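Local atomic coordinates of putative transcriptional regulator protein, LacI family (Rhizobium etli, PDB entry 3MIZ), a protein that probably acts as a LacI-type transcription regulator, binding cis-regulatory DNA and repressing transcription from it. Residues T95-I98 with N99-P102; G260-W263 with L264-I268. All blocks are in the same frame, centred on the assembly; numbering follows the deposited sequence.

Interaction 1: residues T95-I98 with N99-P102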
ATOM      1  N   THR A  95      24.453  11.499   6.023  1.00 19.39           N
ATOM      2  CA  THR A  95      23.315  11.014   5.251  1.00 18.95           C
ATOM      3  C   THR A  95      23.627   9.842   4.323  1.00 18.50           C
ATOM      4  O   THR A  95      24.697   9.778   3.724  1.00 15.40           O
ATOM      5  CB  THR A  95      22.754  12.155   4.383  1.00 17.68           C
ATOM      6  OG1 THR A  95      22.328  13.230   5.229  1.00 19.94           O
ATOM      7  CG2 THR A  95      21.579  11.680   3.539  1.00 21.24           C
ATOM      8  N   VAL A  96      22.678   8.917   4.217  1.00 15.61           N
ATOM      9  CA  VAL A  96      22.805   7.778   3.317  1.00 14.99           C
ATOM     10  C   VAL A  96      21.520   7.767   2.491  1.00 12.07           C
ATOM     11  O   VAL A  96      20.421   7.883   3.036  1.00 11.01           O
ATOM     12  CB  VAL A  96      22.949   6.441   4.073  1.00 16.35           C
ATOM     13  CG1 VAL A  96      22.859   5.274   3.095  1.00 17.07           C
ATOM     14  CG2 VAL A  96      24.293   6.391   4.793  1.00 16.83           C
HETATM   15  N   MSE A  97      21.660   7.670   1.176  1.00 11.59           N
HETATM   16  CA  MSE A  97      20.497   7.650   0.291  1.00 12.57           C
HETATM   17  C   MSE A  97      20.060   6.212   0.021  1.00 11.38           C
HETATM   18  O   MSE A  97      20.892   5.338  -0.196  1.00 14.27           O
HETATM   19  CB  MSE A  97      20.837   8.358  -1.030  1.00 13.60           C
HETATM   20  CG  MSE A  97      21.123   9.847  -0.846  1.00 17.41           C
HETATM   21 SE   MSE A  97      21.718  10.719  -2.480  1.00 27.41          SE
HETATM   22  CE  MSE A  97      20.043  10.715  -3.419  1.00 18.71           C
ATOM     23  N   ILE A  98      18.751   5.971   0.056  1.00 11.42           N
ATOM     24  CA  ILE A  98      18.216   4.631  -0.187  1.00  9.35           C
ATOM     25  C   ILE A  98      17.135   4.657  -1.266  1.00 10.45           C
ATOM     26  O   ILE A  98      16.155   5.405  -1.160  1.00 11.70           O
ATOM     27  CB  ILE A  98      17.609   4.027   1.094  1.00 10.08           C
ATOM     28  CG1 ILE A  98      18.661   4.022   2.219  1.00  9.33           C
ATOM     29  CG2 ILE A  98      17.141   2.587   0.808  1.00 10.43           C
ATOM     30  CD1 ILE A  98      18.077   3.784   3.622  1.00 12.08           C
ATOM     31  N   ASN A  99      17.334   3.833  -2.289  1.00 11.07           N
ATOM     32  CA  ASN A  99      16.422   3.690  -3.433  1.00 12.44           C
ATOM     33  C   ASN A  99      16.598   4.840  -4.417  1.00 14.66           C
ATOM     34  O   ASN A  99      15.746   5.083  -5.278  1.00 16.23           O
ATOM     35  CB  ASN A  99      14.961   3.642  -2.969  1.00 13.36           C
ATOM     36  CG  ASN A  99      14.060   2.933  -3.967  1.00 12.77           C
ATOM     37  OD1 ASN A  99      12.848   3.144  -3.993  1.00 18.19           O
ATOM     38  ND2 ASN A  99      14.652   2.081  -4.787  1.00 10.10           N
ATOM     39  N   CYS A 100      17.711   5.547  -4.280  1.00 12.96           N
ATOM     40  CA  CYS A 100      18.006   6.671  -5.137  1.00 12.52           C
ATOM     41  C   CYS A 100      19.509   6.906  -5.176  1.00 14.39           C
ATOM     42  O   CYS A 100      20.263   6.363  -4.364  1.00 13.14           O
ATOM     43  CB  CYS A 100      17.277   7.926  -4.632  1.00 11.55           C
ATOM     44  SG  CYS A 100      17.578   8.344  -2.879  1.00 16.07           S
ATOM     45  N   ARG A 101      19.934   7.710  -6.142  1.00 13.73           N
ATOM     46  CA  ARG A 101      21.338   8.032  -6.328  1.00 16.84           C
ATOM     47  C   ARG A 101      21.463   9.539  -6.552  1.00 14.29           C
ATOM     48  O   ARG A 101      20.597  10.155  -7.178  1.00 13.67           O
ATOM     49  CB  ARG A 101      21.868   7.269  -7.547  1.00 21.09           C
ATOM     50  CG  ARG A 101      22.955   7.965  -8.342  1.00 27.79           C
ATOM     51  CD  ARG A 101      23.179   7.238  -9.656  1.00 31.81           C
ATOM     52  NE  ARG A 101      21.918   6.686 -10.152  1.00 37.75           N
ATOM     53  CZ  ARG A 101      21.775   5.991 -11.277  1.00 38.19           C
ATOM     54  NH1 ARG A 101      22.818   5.747 -12.065  1.00 37.98           N
ATOM     55  NH2 ARG A 101      20.582   5.515 -11.601  1.00 36.63           N
ATOM     56  N   PRO A 102      22.546  10.145  -6.052  1.00 15.89           N
ATOM     57  CA  PRO A 102      22.721  11.587  -6.238  1.00 15.60           C
ATOM     58  C   PRO A 102      23.010  11.930  -7.691  1.00 18.16           C
ATOM     59  O   PRO A 102      23.578  11.118  -8.423  1.00 15.37           O
ATOM     60  CB  PRO A 102      23.905  11.909  -5.330  1.00 17.24           C
ATOM     61  CG  PRO A 102      24.733  10.651  -5.418  1.00 18.77           C
ATOM     62  CD  PRO A 102      23.679   9.562  -5.308  1.00 15.78           C
TER

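Interaction 2: residues G260-W263 with L264-I268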
ATOM      1  N   GLY A 260      20.913   0.101   4.619  1.00 15.53           N
ATOM      2  CA  GLY A 260      21.092   1.543   4.633  1.00 13.97           C
ATOM      3  C   GLY A 260      21.280   2.087   6.034  1.00 16.08           C
ATOM      4  O   GLY A 260      22.143   2.933   6.267  1.00 15.13           O
ATOM      5  N   ALA A 261      20.467   1.600   6.969  1.00 15.37           N
ATOM      6  CA  ALA A 261      20.541   2.042   8.357  1.00 17.54           C
ATOM      7  C   ALA A 261      21.892   1.690   8.983  1.00 16.64           C
ATOM      8  O   ALA A 261      22.513   2.530   9.626  1.00 17.32           O
ATOM      9  CB  ALA A 261      19.394   1.419   9.174  1.00 15.94           C
ATOM     10  N   LYS A 262      22.348   0.456   8.790  1.00 16.46           N
ATOM     11  CA  LYS A 262      23.634   0.042   9.348  1.00 19.91           C
ATOM     12  C   LYS A 262      24.748   0.909   8.772  1.00 20.34           C
ATOM     13  O   LYS A 262      25.638   1.368   9.494  1.00 20.70           O
ATOM     14  CB  LYS A 262      23.921  -1.429   9.035  1.00 22.27           C
ATOM     15  CG  LYS A 262      25.239  -1.906   9.632  1.00 26.41           C
ATOM     16  CD  LYS A 262      25.612  -3.306   9.188  1.00 31.08           C
ATOM     17  CE  LYS A 262      26.984  -3.686   9.739  1.00 33.67           C
ATOM     18  NZ  LYS A 262      27.366  -5.080   9.390  1.00 34.99           N
ATOM     19  N   TRP A 263      24.687   1.131   7.465  1.00 17.63           N
ATOM     20  CA  TRP A 263      25.674   1.941   6.772  1.00 20.12           C
ATOM     21  C   TRP A 263      25.707   3.348   7.372  1.00 18.84           C
ATOM     22  O   TRP A 263      26.784   3.895   7.626  1.00 18.19           O
ATOM     23  CB  TRP A 263      25.329   1.993   5.282  1.00 19.70           C
ATOM     24  CG  TRP A 263      26.479   2.312   4.380  1.00 24.30           C
ATOM     25  CD1 TRP A 263      27.800   2.408   4.726  1.00 25.54           C
ATOM     26  CD2 TRP A 263      26.420   2.537   2.966  1.00 24.53           C
ATOM     27  NE1 TRP A 263      28.564   2.676   3.615  1.00 25.93           N
ATOM     28  CE2 TRP A 263      27.742   2.760   2.521  1.00 25.83           C
ATOM     29  CE3 TRP A 263      25.377   2.569   2.032  1.00 23.75           C
ATOM     30  CZ2 TRP A 263      28.050   3.012   1.179  1.00 25.54           C
ATOM     31  CZ3 TRP A 263      25.684   2.820   0.694  1.00 23.78           C
ATOM     32  CH2 TRP A 263      27.011   3.038   0.284  1.00 23.12           C
ATOM     33  N   LEU A 264      24.533   3.929   7.610  1.00 18.10           N
ATOM     34  CA  LEU A 264      24.465   5.262   8.198  1.00 17.72           C
ATOM     35  C   LEU A 264      25.079   5.233   9.595  1.00 19.57           C
ATOM     36  O   LEU A 264      25.805   6.152   9.990  1.00 17.23           O
ATOM     37  CB  LEU A 264      23.012   5.751   8.298  1.00 15.74           C
ATOM     38  CG  LEU A 264      22.805   7.108   8.994  1.00 16.20           C
ATOM     39  CD1 LEU A 264      23.541   8.208   8.237  1.00 14.45           C
ATOM     40  CD2 LEU A 264      21.319   7.436   9.080  1.00 13.75           C
ATOM     41  N   ASN A 265      24.781   4.174  10.340  1.00 18.33           N
ATOM     42  CA  ASN A 265      25.301   4.039  11.695  1.00 21.07           C
ATOM     43  C   ASN A 265      26.827   4.081  11.687  1.00 22.07           C
ATOM     44  O   ASN A 265      27.429   4.786  12.496  1.00 23.99           O
ATOM     45  CB  ASN A 265      24.807   2.732  12.327  1.00 20.37           C
ATOM     46  CG  ASN A 265      25.005   2.694  13.839  1.00 22.08           C
ATOM     47  OD1 ASN A 265      24.490   3.543  14.566  1.00 23.41           O
ATOM     48  ND2 ASN A 265      25.746   1.699  14.314  1.00 19.93           N
ATOM     49  N   ASP A 266      27.450   3.343  10.770  1.00 23.20           N
ATOM     50  CA  ASP A 266      28.909   3.319  10.682  1.00 25.21           C
ATOM     51  C   ASP A 266      29.467   4.673  10.264  1.00 25.47           C
ATOM     52  O   ASP A 266      30.513   5.098  10.753  1.00 26.42           O
ATOM     53  CB  ASP A 266      29.386   2.241   9.698  1.00 27.81           C
ATOM     54  CG  ASP A 266      28.991   0.840  10.123  1.00 30.04           C
ATOM     55  OD1 ASP A 266      28.902   0.584  11.340  1.00 34.12           O
ATOM     56  OD2 ASP A 266      28.775  -0.013   9.241  1.00 33.95           O
ATOM     57  N   LEU A 267      28.767   5.350   9.358  1.00 24.99           N
ATOM     58  CA  LEU A 267      29.192   6.665   8.887  1.00 25.90           C
ATOM     59  C   LEU A 267      29.134   7.679  10.028  1.00 27.42           C
ATOM     60  O   LEU A 267      30.004   8.541  10.157  1.00 24.36           O
ATOM     61  CB  LEU A 267      28.288   7.137   7.749  1.00 26.47           C
ATOM     62  CG  LEU A 267      28.670   8.464   7.092  1.00 28.24           C
ATOM     63  CD1 LEU A 267      29.987   8.301   6.347  1.00 28.43           C
ATOM     64  CD2 LEU A 267      27.576   8.901   6.134  1.00 27.69           C
ATOM     65  N   ILE A 268      28.092   7.574  10.847  1.00 27.11           N
ATOM     66  CA  ILE A 268      27.911   8.477  11.979  1.00 29.90           C
ATOM     67  C   ILE A 268      29.012   8.255  13.004  1.00 30.48           C
ATOM     68  O   ILE A 268      29.457   9.192  13.663  1.00 32.02           O
ATOM     69  CB  ILE A 268      26.550   8.243  12.661  1.00 28.47           C
ATOM     70  CG1 ILE A 268      25.423   8.619  11.699  1.00 29.10           C
ATOM     71  CG2 ILE A 268      26.458   9.058  13.945  1.00 29.80           C
ATOM     72  CD1 ILE A 268      24.062   8.154  12.149  1.00 28.20           C
TER

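Interaction 1: residues T95-I98 with N99-P102
Between I98 and C100 the backbone bends sharply, bringing I98 C to 3.2 Å from C100 N, and N99 makes the corner with a left-handed helical conformation (phi 78°, psi 16°). In the parallel sheet of this periplasmic binding protein-like lobe, the corner joins strand 95-97, bonded through V96 to strand 73-78 and through M97 to P109 and I111, to the short, weakly bonded strand 100-101, parallel to 81-83. The corner is filled by M97, a selenomethionine whose side chain leaves the strand toward 99-102. Its chain is bent at the last torsion (chi3 72°), which turns the methyl CE in toward the backbone beyond the corner. CE thus lies 3.6 Å from R101 C, while SE meets the ring of P102, 3.6 Å from CD, the two side chains running at a slant to each other. C100 turns its sulfur back into the bend, between its own N and carbonyl carbon. S110 of strand 110-113 touches both M97 and P102. The burial has a polar cost, for C100 O has no partner in the model. C100 SG is 3.7 Å from M97 CB and 3.5 Å from M97 CE, so it meets both the root and the end of that side chain.

Interaction 2: residues G260-W263 with L264-I268
The indole of W263 meets L264 at its root, where W263 CG is 4.1 Å from L264 N. The CB of W263 points away from 264-268, and the torsion that sets CG anti to the backbone N (chi1 -157°) places it beside the carbonyl carbon. Beyond the two segments, R278 makes a cation-pi interaction with the ring, and P109 and I273 also touch this side chain. The other flat group is the carboxylate of D266, which lies back along the preceding turn. Here CG stands beside the backbone N (chi1 -62°), bringing OD2 to 4.0 Å from K262 CG and 3.4 Å from K262 O, two acceptors that cannot bond. With an alanine in place of D266, the aliphatic part of K262 would probably lose the carboxylate packed beside it and its ammonium a nearby opposite charge. Helix 253-268 itself is held by regular i to i+4 bonds: L264 N donates to G260 O at 2.9 Å, with an N-H...O angle of 156°, and N265, D266 and L267 donate likewise to A261, K262 and W263. On another side of the helix, W39 of helix 30-42 touches A261, K262 and N265. K262 NZ and D266 OD2 are 5.3 Å apart, too far for a salt bridge, so any attraction between them is probably a modest, through-space one between partly solvated charges.

Interaction 1 and interaction 2, with centres about 12 Å apart, join as a strand of the sheet and the helix packed over it. Alternation along 95-98 decides which residues meet the helix: V96 and I98 do, whereas M97 turns to the corner. V96 straddles the boundary between the two helix segments, with CG2 3.6 Å from L264 CA and CG1 3.8 Å from W263 CE3. One turn earlier, I98 CD1 lies 3.9 Å from G260 CA, where the missing side chain permits close approach. Helix 253-268 also touches strand 15-20 through L264, so this late part of the sequence packs on the sheet formed by its beginning.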